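GH3 beta-N-acetylglucosaminidase (Paenibacillaceae, PDB 6K5J) hydrolyses terminal beta-linked N-acetylglucosamine residues, probably by the retaining mechanism of glycoside hydrolase family 3. Local coordinates at residues V98-M103 and E363-I368; L105-D110 and E370-L375; L407-T412 and E504-A509. All coordinates share one frame; numbering follows the deposited sequence.

Contact 1 (V98-M103 and E363-I368); sequences VVPGNM and ELVERI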
ATOM      1  N   VAL A  98      -5.897   8.526   9.643  1.00 18.15           N
ATOM      2  CA  VAL A  98      -5.985   7.221   8.997  1.00 20.40           C
ATOM      3  C   VAL A  98      -6.966   7.379   7.839  1.00 24.33           C
ATOM      4  O   VAL A  98      -8.157   7.617   8.043  1.00 25.28           O
ATOM      5  CB  VAL A  98      -6.417   6.125   9.978  1.00 23.63           C
ATOM      6  CG1 VAL A  98      -6.508   4.773   9.266  1.00 23.82           C
ATOM      7  CG2 VAL A  98      -5.421   6.036  11.115  1.00 23.94           C
ATOM      8  N   VAL A  99      -6.454   7.292   6.619  1.00 16.93           N
ATOM      9  CA  VAL A  99      -7.204   7.617   5.414  1.00 20.41           C
ATOM     10  C   VAL A  99      -7.710   6.305   4.815  1.00 20.80           C
ATOM     11  O   VAL A  99      -6.989   5.302   4.871  1.00 23.60           O
ATOM     12  CB  VAL A  99      -6.297   8.406   4.455  1.00 24.65           C
ATOM     13  CG1 VAL A  99      -6.846   8.448   3.071  1.00 23.19           C
ATOM     14  CG2 VAL A  99      -6.056   9.825   5.017  1.00 21.26           C
ATOM     15  N   PRO A 100      -8.914   6.259   4.238  1.00 21.86           N
ATOM     16  CA  PRO A 100      -9.368   5.031   3.567  1.00 22.14           C
ATOM     17  C   PRO A 100      -8.426   4.611   2.450  1.00 21.30           C
ATOM     18  O   PRO A 100      -7.812   5.444   1.778  1.00 20.76           O
ATOM     19  CB  PRO A 100     -10.737   5.420   3.003  1.00 20.95           C
ATOM     20  CG  PRO A 100     -11.198   6.525   3.874  1.00 28.46           C
ATOM     21  CD  PRO A 100      -9.958   7.295   4.233  1.00 23.61           C
ATOM     22  N   GLY A 101      -8.338   3.296   2.246  1.00 20.87           N
ATOM     23  CA  GLY A 101      -7.440   2.729   1.266  1.00 18.90           C
ATOM     24  C   GLY A 101      -8.123   2.533  -0.074  1.00 18.40           C
ATOM     25  O   GLY A 101      -9.289   2.863  -0.268  1.00 16.97           O
ATOM     26  N   ASN A 102      -7.369   1.953  -1.006  1.00 17.19           N
ATOM     27  CA  ASN A 102      -7.753   2.019  -2.412  1.00 18.52           C
ATOM     28  C   ASN A 102      -9.086   1.330  -2.670  1.00 16.36           C
ATOM     29  O   ASN A 102      -9.986   1.921  -3.272  1.00 16.21           O
ATOM     30  CB  ASN A 102      -6.646   1.432  -3.286  1.00 19.03           C
ATOM     31  CG  ASN A 102      -5.549   2.438  -3.564  1.00 19.11           C
ATOM     32  OD1 ASN A 102      -5.438   3.463  -2.873  1.00 20.40           O
ATOM     33  ND2 ASN A 102      -4.749   2.168  -4.587  1.00 17.39           N
ATOM     34  N   MET A 103      -9.246   0.080  -2.231  1.00 15.50           N
ATOM     35  CA  MET A 103     -10.481  -0.592  -2.618  1.00 17.77           C
ATOM     36  C   MET A 103     -11.690  -0.008  -1.890  1.00 18.09           C
ATOM     37  O   MET A 103     -12.792   0.002  -2.444  1.00 16.56           O
ATOM     38  CB  MET A 103     -10.394  -2.107  -2.404  1.00 17.04           C
ATOM     39  CG  MET A 103     -11.556  -2.836  -3.120  1.00 17.80           C
ATOM     40  SD  MET A 103     -11.360  -4.628  -3.256  1.00 20.33           S
ATOM     41  CE  MET A 103     -10.054  -4.699  -4.497  1.00 18.26           C
ATOM     42  N   GLU A 363     -13.596  14.097   9.899  1.00 22.85           N
ATOM     43  CA  GLU A 363     -14.979  14.030   9.434  1.00 26.46           C
ATOM     44  C   GLU A 363     -15.055  13.854   7.927  1.00 23.39           C
ATOM     45  O   GLU A 363     -15.962  13.181   7.428  1.00 26.39           O
ATOM     46  CB  GLU A 363     -15.740  15.273   9.891  1.00 28.07           C
ATOM     47  CG  GLU A 363     -15.982  15.245  11.390  1.00 29.88           C
ATOM     48  CD  GLU A 363     -16.356  16.596  11.955  1.00 37.69           C
ATOM     49  OE1 GLU A 363     -16.529  17.549  11.164  1.00 38.56           O
ATOM     50  OE2 GLU A 363     -16.496  16.690  13.191  1.00 42.71           O
ATOM     51  N   LEU A 364     -14.098  14.417   7.191  1.00 23.06           N
ATOM     52  CA  LEU A 364     -14.048  14.203   5.751  1.00 22.67           C
ATOM     53  C   LEU A 364     -13.875  12.720   5.412  1.00 26.43           C
ATOM     54  O   LEU A 364     -14.576  12.187   4.542  1.00 22.89           O
ATOM     55  CB  LEU A 364     -12.910  15.026   5.146  1.00 23.91           C
ATOM     56  CG  LEU A 364     -12.848  15.131   3.622  1.00 31.78           C
ATOM     57  CD1 LEU A 364     -12.149  16.423   3.228  1.00 36.71           C
ATOM     58  CD2 LEU A 364     -12.142  13.937   2.982  1.00 31.34           C
ATOM     59  N   VAL A 365     -12.916  12.042   6.059  1.00 23.53           N
ATOM     60  CA  VAL A 365     -12.682  10.638   5.719  1.00 22.06           C
ATOM     61  C   VAL A 365     -13.821   9.766   6.241  1.00 19.97           C
ATOM     62  O   VAL A 365     -14.136   8.730   5.644  1.00 20.45           O
ATOM     63  CB  VAL A 365     -11.306  10.138   6.222  1.00 27.05           C
ATOM     64  CG1 VAL A 365     -10.159  10.945   5.601  1.00 20.14           C
ATOM     65  CG2 VAL A 365     -11.219  10.144   7.717  1.00 24.36           C
ATOM     66  N   GLU A 366     -14.459  10.165   7.346  1.00 17.42           N
ATOM     67  CA  GLU A 366     -15.667   9.470   7.790  1.00 19.95           C
ATOM     68  C   GLU A 366     -16.749   9.502   6.714  1.00 21.32           C
ATOM     69  O   GLU A 366     -17.409   8.491   6.445  1.00 19.47           O
ATOM     70  CB  GLU A 366     -16.176  10.094   9.093  1.00 21.47           C
ATOM     71  CG  GLU A 366     -15.355   9.647  10.307  1.00 22.57           C
ATOM     72  CD  GLU A 366     -15.738  10.350  11.590  1.00 27.79           C
ATOM     73  OE1 GLU A 366     -16.570  11.290  11.544  1.00 24.66           O
ATOM     74  OE2 GLU A 366     -15.194   9.956  12.649  1.00 27.88           O
ATOM     75  N   ARG A 367     -16.918  10.647   6.061  1.00 19.90           N
ATOM     76  CA  ARG A 367     -17.929  10.734   5.017  1.00 22.95           C
ATOM     77  C   ARG A 367     -17.562   9.886   3.805  1.00 22.26           C
ATOM     78  O   ARG A 367     -18.454   9.353   3.135  1.00 20.84           O
ATOM     79  CB  ARG A 367     -18.153  12.196   4.647  1.00 24.35           C
ATOM     80  CG  ARG A 367     -18.824  12.956   5.787  1.00 28.04           C
ATOM     81  CD  ARG A 367     -19.166  14.406   5.422  1.00 32.44           C
ATOM     82  NE  ARG A 367     -19.328  15.160   6.654  1.00 34.64           N
ATOM     83  CZ  ARG A 367     -18.448  16.040   7.110  1.00 33.88           C
ATOM     84  NH1 ARG A 367     -17.350  16.303   6.413  1.00 31.93           N
ATOM     85  NH2 ARG A 367     -18.670  16.654   8.261  1.00 33.25           N
ATOM     86  N   ILE A 368     -16.266   9.721   3.526  1.00 20.31           N
ATOM     87  CA  ILE A 368     -15.835   8.814   2.462  1.00 20.82           C
ATOM     88  C   ILE A 368     -16.256   7.381   2.774  1.00 22.08           C
ATOM     89  O   ILE A 368     -16.835   6.686   1.930  1.00 20.04           O
ATOM     90  CB  ILE A 368     -14.311   8.912   2.256  1.00 21.46           C
ATOM     91  CG1 ILE A 368     -13.912  10.310   1.765  1.00 25.39           C
ATOM     92  CG2 ILE A 368     -13.824   7.849   1.294  1.00 23.69           C
ATOM     93  CD1 ILE A 368     -12.430  10.444   1.548  1.00 24.65           C
TER
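Pro100 meets the helix of residues 363-368 with two atoms of its ring. The contact is almost wholly apolar. Ring atom CD of Pro100 sits 3.7 Å from CB of Val365, with Val365 CG1 at 3.9 Å from the same CD. Ring atom CG of Pro100 reaches Ile368 CG2 at 3.9 Å, and these two side chains cross at about a right angle. The first torsion of Ile368 (chi1 -64°) sets CG1 opposite the carbonyl carbon and leaves the CG2 branch to meet the proline. Val365 and Ile368 lie three residues apart on helix 359-372, so one face of the helix supplies both.

Val99 adds a looser touch, CG2 to Val365 CG1 at 4.3 Å. Its side chain also packs on Ala117, Ile120 and Ile121 of helix 111-127.

The polar backbone adds little. The carbonyl O of Val98 lies 4.0 Å from Val365 CG2, and no hydrogen bond crosses the contact. Polar anchoring comes from elsewhere: Gly101, the N-cap of helix 102-108, gives its N-H to Glu504.

Shape and burial hold this part of the N-terminal barrel region against helix 359-372, with no directional bond between the two segments.

Contact 2 (L105-D110 and E370-L375); sequences LGAAGD and EKSITL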
ATOM      1  N   LEU A 105     -11.971   3.190  -1.426  1.00 15.78           N
ATOM      2  CA  LEU A 105     -12.262   4.327  -2.296  1.00 17.36           C
ATOM      3  C   LEU A 105     -12.931   3.873  -3.591  1.00 18.92           C
ATOM      4  O   LEU A 105     -13.829   4.551  -4.103  1.00 18.58           O
ATOM      5  CB  LEU A 105     -10.971   5.099  -2.601  1.00 17.07           C
ATOM      6  CG  LEU A 105     -10.397   5.942  -1.448  1.00 16.85           C
ATOM      7  CD1 LEU A 105      -8.921   6.300  -1.698  1.00 20.12           C
ATOM      8  CD2 LEU A 105     -11.235   7.207  -1.249  1.00 19.30           C
ATOM      9  N   GLY A 106     -12.494   2.736  -4.141  1.00 18.72           N
ATOM     10  CA  GLY A 106     -13.110   2.218  -5.357  1.00 14.93           C
ATOM     11  C   GLY A 106     -14.583   1.894  -5.183  1.00 17.23           C
ATOM     12  O   GLY A 106     -15.395   2.156  -6.077  1.00 16.95           O
ATOM     13  N   ALA A 107     -14.950   1.327  -4.028  1.00 16.80           N
ATOM     14  CA  ALA A 107     -16.358   1.009  -3.775  1.00 18.46           C
ATOM     15  C   ALA A 107     -17.212   2.261  -3.625  1.00 19.03           C
ATOM     16  O   ALA A 107     -18.410   2.228  -3.931  1.00 20.46           O
ATOM     17  CB  ALA A 107     -16.501   0.147  -2.523  1.00 17.36           C
ATOM     18  N   ALA A 108     -16.639   3.358  -3.124  1.00 19.08           N
ATOM     19  CA  ALA A 108     -17.378   4.621  -3.095  1.00 19.41           C
ATOM     20  C   ALA A 108     -17.527   5.215  -4.497  1.00 23.86           C
ATOM     21  O   ALA A 108     -18.492   5.942  -4.763  1.00 21.80           O
ATOM     22  CB  ALA A 108     -16.684   5.612  -2.151  1.00 19.19           C
ATOM     23  N   GLY A 109     -16.586   4.925  -5.396  1.00 21.59           N
ATOM     24  CA  GLY A 109     -16.731   5.211  -6.813  1.00 23.51           C
ATOM     25  C   GLY A 109     -16.443   6.633  -7.242  1.00 26.30           C
ATOM     26  O   GLY A 109     -16.712   6.973  -8.401  1.00 27.73           O
ATOM     27  N   ASP A 110     -15.890   7.472  -6.369  1.00 24.13           N
ATOM     28  CA  ASP A 110     -15.828   8.918  -6.595  1.00 25.12           C
ATOM     29  C   ASP A 110     -14.371   9.356  -6.708  1.00 23.14           C
ATOM     30  O   ASP A 110     -13.622   9.283  -5.730  1.00 21.77           O
ATOM     31  CB  ASP A 110     -16.545   9.651  -5.463  1.00 26.07           C
ATOM     32  CG  ASP A 110     -16.736  11.130  -5.737  1.00 36.02           C
ATOM     33  OD1 ASP A 110     -16.003  11.697  -6.575  1.00 39.54           O
ATOM     34  OD2 ASP A 110     -17.629  11.736  -5.105  1.00 42.95           O
ATOM     35  N   GLU A 370     -18.580   6.254   4.698  1.00 18.87           N
ATOM     36  CA  GLU A 370     -20.033   6.073   4.625  1.00 21.12           C
ATOM     37  C   GLU A 370     -20.484   5.704   3.215  1.00 18.82           C
ATOM     38  O   GLU A 370     -21.479   4.991   3.050  1.00 20.09           O
ATOM     39  CB  GLU A 370     -20.763   7.339   5.091  1.00 19.66           C
ATOM     40  CG  GLU A 370     -20.568   7.666   6.581  1.00 19.99           C
ATOM     41  CD  GLU A 370     -21.352   8.898   7.035  1.00 25.99           C
ATOM     42  OE1 GLU A 370     -22.218   9.379   6.277  1.00 23.94           O
ATOM     43  OE2 GLU A 370     -21.093   9.382   8.154  1.00 26.94           O
ATOM     44  N   LYS A 371     -19.780   6.191   2.188  1.00 18.42           N
ATOM     45  CA  LYS A 371     -20.131   5.880   0.807  1.00 19.65           C
ATOM     46  C   LYS A 371     -19.569   4.544   0.333  1.00 19.21           C
ATOM     47  O   LYS A 371     -19.948   4.082  -0.749  1.00 20.22           O
ATOM     48  CB  LYS A 371     -19.631   6.992  -0.135  1.00 24.06           C
ATOM     49  CG  LYS A 371     -20.407   8.302  -0.048  1.00 24.17           C
ATOM     50  CD  LYS A 371     -19.835   9.373  -1.003  1.00 35.42           C
ATOM     51  CE  LYS A 371     -20.399   9.252  -2.424  1.00 44.67           C
ATOM     52  NZ  LYS A 371     -19.676  10.120  -3.424  1.00 41.59           N
ATOM     53  N   SER A 372     -18.696   3.916   1.113  1.00 17.78           N
ATOM     54  CA  SER A 372     -17.922   2.756   0.689  1.00 19.30           C
ATOM     55  C   SER A 372     -18.555   1.421   1.082  1.00 19.46           C
ATOM     56  O   SER A 372     -18.525   0.477   0.285  1.00 17.22           O
ATOM     57  CB  SER A 372     -16.499   2.868   1.274  1.00 16.14           C
ATOM     58  OG  SER A 372     -15.673   1.783   0.900  1.00 23.30           O
ATOM     59  N   ILE A 373     -19.148   1.323   2.281  1.00 18.69           N
ATOM     60  CA  ILE A 373     -19.686   0.050   2.765  1.00 18.56           C
ATOM     61  C   ILE A 373     -20.632  -0.549   1.736  1.00 18.44           C
ATOM     62  O   ILE A 373     -21.530   0.129   1.221  1.00 19.88           O
ATOM     63  CB  ILE A 373     -20.404   0.234   4.115  1.00 18.06           C
ATOM     64  CG1 ILE A 373     -19.498   0.975   5.119  1.00 17.22           C
ATOM     65  CG2 ILE A 373     -20.871  -1.135   4.630  1.00 17.57           C
ATOM     66  CD1 ILE A 373     -18.203   0.230   5.476  1.00 18.79           C
ATOM     67  N   THR A 374     -20.445  -1.837   1.458  1.00 15.93           N
ATOM     68  CA  THR A 374     -21.126  -2.531   0.376  1.00 19.91           C
ATOM     69  C   THR A 374     -21.858  -3.749   0.922  1.00 19.50           C
ATOM     70  O   THR A 374     -21.345  -4.448   1.794  1.00 20.63           O
ATOM     71  CB  THR A 374     -20.102  -2.948  -0.686  1.00 19.49           C
ATOM     72  OG1 THR A 374     -19.400  -1.777  -1.128  1.00 19.40           O
ATOM     73  CG2 THR A 374     -20.776  -3.630  -1.869  1.00 18.81           C
ATOM     74  N   LEU A 375     -23.065  -3.991   0.423  1.00 20.37           N
ATOM     75  CA  LEU A 375     -23.843  -5.169   0.788  1.00 21.60           C
ATOM     76  C   LEU A 375     -23.809  -6.136  -0.386  1.00 21.25           C
ATOM     77  O   LEU A 375     -24.318  -5.820  -1.464  1.00 21.25           O
ATOM     78  CB  LEU A 375     -25.287  -4.797   1.140  1.00 23.48           C
ATOM     79  CG  LEU A 375     -26.245  -5.949   1.515  1.00 25.02           C
ATOM     80  CD1 LEU A 375     -25.654  -6.841   2.610  1.00 21.25           C
ATOM     81  CD2 LEU A 375     -27.592  -5.402   1.957  1.00 26.93           C
TER
HETATM   82  O   HOH W   1     -21.124   5.453  -3.257  1.00 31.16           O
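Ala108 and Ser372 bring the two backbones within 4.3 Å, CA to CA, where residues 107-110 and 371-374 run in nearly opposite directions, 157° apart. Such a close approach suits the small residues here. CA of Ala108 makes a CA-H...O contact with the carbonyl O of Lys371 at 3.5 Å. A water at 3.1 Å from Ala108 O and 3.1 Å from Lys371 O lies between the two carbonyls.

The methyl of Ala108 rests on the start of the lysine chain, CB to Lys371 CB at 3.8 Å. The methyl of Ala107 points into the turn that leads to strand 374-377. CB of Ala107 lies 3.5 Å from Ser372 O and also touches Thr374 OG1. That hydroxyl donates to Ser372 O, in the carbonyl plane, and bonds to Tyr503 as well. Ser372 OG bonds to the backbone O of Ala104.

Lys371 bends at its third torsion (chi3 85°), which turns its end toward Asp110. Lys371 NZ forms a salt bridge with Asp110 OD2 at 3.1 Å, and the two side chains meet at a slant. The other carboxylate oxygen, OD1, caps the N-H of Glu112 at the start of helix 111-127. Asp110 therefore divides its two oxygens between a helix cap and a lysine. Lys371 also packs on Leu113 of that helix.

Methyls and backbone thus pack closely inside, with an ion pair at the border. The positive end of helix 111-127 and the lysine would probably both stabilise the charge on Asp110.

Contact 3 (L407-T412 and E504-A509); sequences LPRKET and ENTPSA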
ATOM      1  N   LEU A 407      -1.076  -4.475  13.364  1.00 47.00           N
ATOM      2  CA  LEU A 407      -1.504  -3.081  13.353  1.00 45.03           C
ATOM      3  C   LEU A 407      -2.756  -2.994  14.211  1.00 46.71           C
ATOM      4  O   LEU A 407      -3.883  -3.100  13.707  1.00 39.11           O
ATOM      5  CB  LEU A 407      -1.763  -2.603  11.924  1.00 40.62           C
ATOM      6  CG  LEU A 407      -2.153  -1.148  11.673  1.00 43.98           C
ATOM      7  CD1 LEU A 407      -1.471  -0.272  12.697  1.00 45.86           C
ATOM      8  CD2 LEU A 407      -1.770  -0.742  10.253  1.00 36.43           C
ATOM      9  N   PRO A 408      -2.596  -2.808  15.522  1.00 48.02           N
ATOM     10  CA  PRO A 408      -3.764  -2.822  16.411  1.00 47.90           C
ATOM     11  C   PRO A 408      -4.678  -1.640  16.132  1.00 39.53           C
ATOM     12  O   PRO A 408      -4.226  -0.543  15.794  1.00 47.32           O
ATOM     13  CB  PRO A 408      -3.148  -2.740  17.813  1.00 51.52           C
ATOM     14  CG  PRO A 408      -1.856  -2.013  17.602  1.00 52.44           C
ATOM     15  CD  PRO A 408      -1.360  -2.434  16.235  1.00 51.13           C
ATOM     16  N   ARG A 409      -5.980  -1.889  16.249  1.00 40.32           N
ATOM     17  CA  ARG A 409      -7.005  -0.881  16.019  1.00 34.75           C
ATOM     18  C   ARG A 409      -7.814  -0.712  17.297  1.00 31.94           C
ATOM     19  O   ARG A 409      -8.406  -1.679  17.787  1.00 36.90           O
ATOM     20  CB  ARG A 409      -7.920  -1.277  14.855  1.00 33.58           C
ATOM     21  CG  ARG A 409      -7.175  -1.582  13.556  1.00 34.00           C
ATOM     22  CD  ARG A 409      -6.729  -0.313  12.815  1.00 32.67           C
ATOM     23  NE  ARG A 409      -6.509  -0.594  11.397  1.00 30.02           N
ATOM     24  CZ  ARG A 409      -5.885   0.215  10.542  1.00 31.20           C
ATOM     25  NH1 ARG A 409      -5.392   1.388  10.937  1.00 28.09           N
ATOM     26  NH2 ARG A 409      -5.748  -0.160   9.278  1.00 32.59           N
ATOM     27  N   LYS A 410      -7.852   0.513  17.822  1.00 29.22           N
ATOM     28  CA  LYS A 410      -8.688   0.793  18.987  1.00 34.05           C
ATOM     29  C   LYS A 410     -10.149   1.022  18.602  1.00 33.26           C
ATOM     30  O   LYS A 410     -11.062   0.578  19.311  1.00 27.85           O
ATOM     31  CB  LYS A 410      -8.145   2.009  19.740  1.00 33.93           C
ATOM     32  CG  LYS A 410      -8.904   2.321  21.026  1.00 41.66           C
ATOM     33  CD  LYS A 410      -8.667   3.753  21.469  1.00 47.66           C
ATOM     34  CE  LYS A 410      -9.869   4.638  21.164  1.00 50.62           C
ATOM     35  NZ  LYS A 410     -10.843   4.642  22.293  1.00 52.07           N
ATOM     36  N   GLU A 411     -10.396   1.726  17.497  1.00 29.43           N
ATOM     37  CA  GLU A 411     -11.764   2.052  17.083  1.00 26.81           C
ATOM     38  C   GLU A 411     -12.333   0.894  16.260  1.00 25.19           C
ATOM     39  O   GLU A 411     -12.501   0.963  15.038  1.00 25.61           O
ATOM     40  CB  GLU A 411     -11.789   3.368  16.313  1.00 26.46           C
ATOM     41  CG  GLU A 411     -11.388   4.596  17.137  1.00 30.73           C
ATOM     42  CD  GLU A 411      -9.898   4.902  17.088  1.00 41.30           C
ATOM     43  OE1 GLU A 411      -9.111   4.095  16.545  1.00 38.06           O
ATOM     44  OE2 GLU A 411      -9.514   5.977  17.587  1.00 50.26           O
ATOM     45  N   THR A 412     -12.606  -0.198  16.970  1.00 23.83           N
ATOM     46  CA  THR A 412     -13.165  -1.411  16.395  1.00 21.66           C
ATOM     47  C   THR A 412     -14.644  -1.221  16.071  1.00 21.91           C
ATOM     48  O   THR A 412     -15.269  -0.227  16.446  1.00 22.05           O
ATOM     49  CB  THR A 412     -13.022  -2.576  17.377  1.00 24.79           C
ATOM     50  OG1 THR A 412     -13.807  -2.294  18.549  1.00 25.31           O
ATOM     51  CG2 THR A 412     -11.552  -2.780  17.775  1.00 26.08           C
ATOM     52  N   GLU A 504     -11.452  -2.774   4.683  1.00 18.61           N
ATOM     53  CA  GLU A 504     -10.397  -2.364   5.606  1.00 18.99           C
ATOM     54  C   GLU A 504     -11.003  -2.357   7.005  1.00 19.99           C
ATOM     55  O   GLU A 504     -12.226  -2.426   7.169  1.00 19.42           O
ATOM     56  CB  GLU A 504      -9.810  -0.992   5.258  1.00 20.14           C
ATOM     57  CG  GLU A 504     -10.844   0.105   5.237  1.00 18.53           C
ATOM     58  CD  GLU A 504     -10.315   1.382   4.635  1.00 20.31           C
ATOM     59  OE1 GLU A 504      -9.494   1.314   3.690  1.00 20.34           O
ATOM     60  OE2 GLU A 504     -10.721   2.457   5.116  1.00 22.58           O
ATOM     61  N   ASN A 505     -10.133  -2.284   8.019  1.00 18.86           N
ATOM     62  CA  ASN A 505     -10.565  -2.208   9.413  1.00 20.62           C
ATOM     63  C   ASN A 505     -10.203  -0.866  10.050  1.00 22.49           C
ATOM     64  O   ASN A 505      -9.970  -0.786  11.259  1.00 23.09           O
ATOM     65  CB  ASN A 505      -9.989  -3.371  10.226  1.00 22.45           C
ATOM     66  CG  ASN A 505      -8.478  -3.297  10.383  1.00 23.37           C
ATOM     67  OD1 ASN A 505      -7.822  -2.446   9.795  1.00 22.47           O
ATOM     68  ND2 ASN A 505      -7.919  -4.208  11.179  1.00 26.58           N
ATOM     69  N   THR A 506     -10.141   0.189   9.239  1.00 22.05           N
ATOM     70  CA  THR A 506      -9.809   1.528   9.705  1.00 20.19           C
ATOM     71  C   THR A 506     -10.887   2.073  10.639  1.00 21.83           C
ATOM     72  O   THR A 506     -12.022   1.592  10.633  1.00 18.76           O
ATOM     73  CB  THR A 506      -9.684   2.474   8.518  1.00 22.31           C
ATOM     74  OG1 THR A 506     -10.931   2.488   7.807  1.00 19.77           O
ATOM     75  CG2 THR A 506      -8.572   2.031   7.580  1.00 22.02           C
ATOM     76  N   PRO A 507     -10.564   3.112  11.424  1.00 20.77           N
ATOM     77  CA  PRO A 507     -11.602   3.714  12.276  1.00 21.76           C
ATOM     78  C   PRO A 507     -12.827   4.167  11.502  1.00 20.69           C
ATOM     79  O   PRO A 507     -13.954   3.876  11.917  1.00 19.42           O
ATOM     80  CB  PRO A 507     -10.864   4.890  12.936  1.00 21.23           C
ATOM     81  CG  PRO A 507      -9.443   4.430  13.013  1.00 28.29           C
ATOM     82  CD  PRO A 507      -9.226   3.672  11.712  1.00 22.69           C
ATOM     83  N   SER A 508     -12.636   4.861  10.369  1.00 19.28           N
ATOM     84  CA  SER A 508     -13.781   5.401   9.645  1.00 18.97           C
ATOM     85  C   SER A 508     -14.594   4.305   8.969  1.00 19.31           C
ATOM     86  O   SER A 508     -15.810   4.455   8.821  1.00 17.03           O
ATOM     87  CB  SER A 508     -13.327   6.446   8.620  1.00 19.62           C
ATOM     88  OG  SER A 508     -12.544   5.860   7.593  1.00 20.41           O
ATOM     89  N   ALA A 509     -13.952   3.211   8.543  1.00 19.15           N
ATOM     90  CA  ALA A 509     -14.701   2.117   7.929  1.00 17.21           C
ATOM     91  C   ALA A 509     -15.549   1.396   8.967  1.00 18.79           C
ATOM     92  O   ALA A 509     -16.679   0.993   8.684  1.00 18.80           O
ATOM     93  CB  ALA A 509     -13.750   1.127   7.244  1.00 18.32           C
TER
HETATM   94  O   HOH W   2      -4.915  -4.476  11.534  1.00 33.26           O
HETATM   95  O   HOH W   3     -10.165   0.858  13.508  1.00 25.57           O
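The guanidinium of Arg409 lies between Thr506 and Leu407, with Asn505 at its edge. Thr506 CA stands 4.2 Å above the plane of the Arg409 guanidinium, over its centre. Leu407 CG stands 4.1 Å above the same plane on the opposite face. At the edge, NE of Arg409 donates to Asn505 OD1 at 2.8 Å (N-H...O angle 151°), and NH2 adds a weak bond to the same oxygen. OD1 lies close to the guanidinium plane, but NE approaches it from above the amide's carbonyl plane. The two planes are 79° apart. A bend at chi2 (-78°) carries the arginine chain across the asparagine, with CG over ND2. NH2 also bonds to Gly87 O. Cutting Arg409 back to an alanine is likely to leave Asn505 OD1 and Gly87 O without these donors and to open a gap between Leu407 and Thr506.

One water joins Leu407 O to Asn505 ND2, and another joins Glu411 O to Asn505 O.

Glu411, the centre of an inverse gamma turn, slants across the ring of Pro507, with Glu411 CB 3.8 Å from Pro507 CB and Glu411 OE1 3.6 Å from Pro507 CG.

Thr506 is the N-cap of helix 507-517: its OG1 accepts from Ala509 N at 3.2 Å and donates to Glu504 OE2. The contact joins a capped helix start to the loop that leads into helix 413-419, whose N-cap is Thr412.

Overall arrangement
The centres of contacts 1 and 2 lie about 10 Å apart; both use helices 102-108 and 359-372. Ile368 of contact 1 packs on Leu105 of contact 2. Contact 3 lies about 11 Å from contact 1 and about 17 Å from contact 2, again between centres. Glu504 bonds to Gly101 of contact 1, and Ile373 of contact 2 packs on Ala509. Along the chain the segments of contacts 1 and 2 alternate, and contact 3 follows. Contacts 1 and 2 hold the N-terminal barrel region against helix 359-372 and edge strand 374-377 of the mixed sheet. Contact 3 joins the loop before helix 413-419 to helix 507-517, so all three line the junction between barrel and following domain.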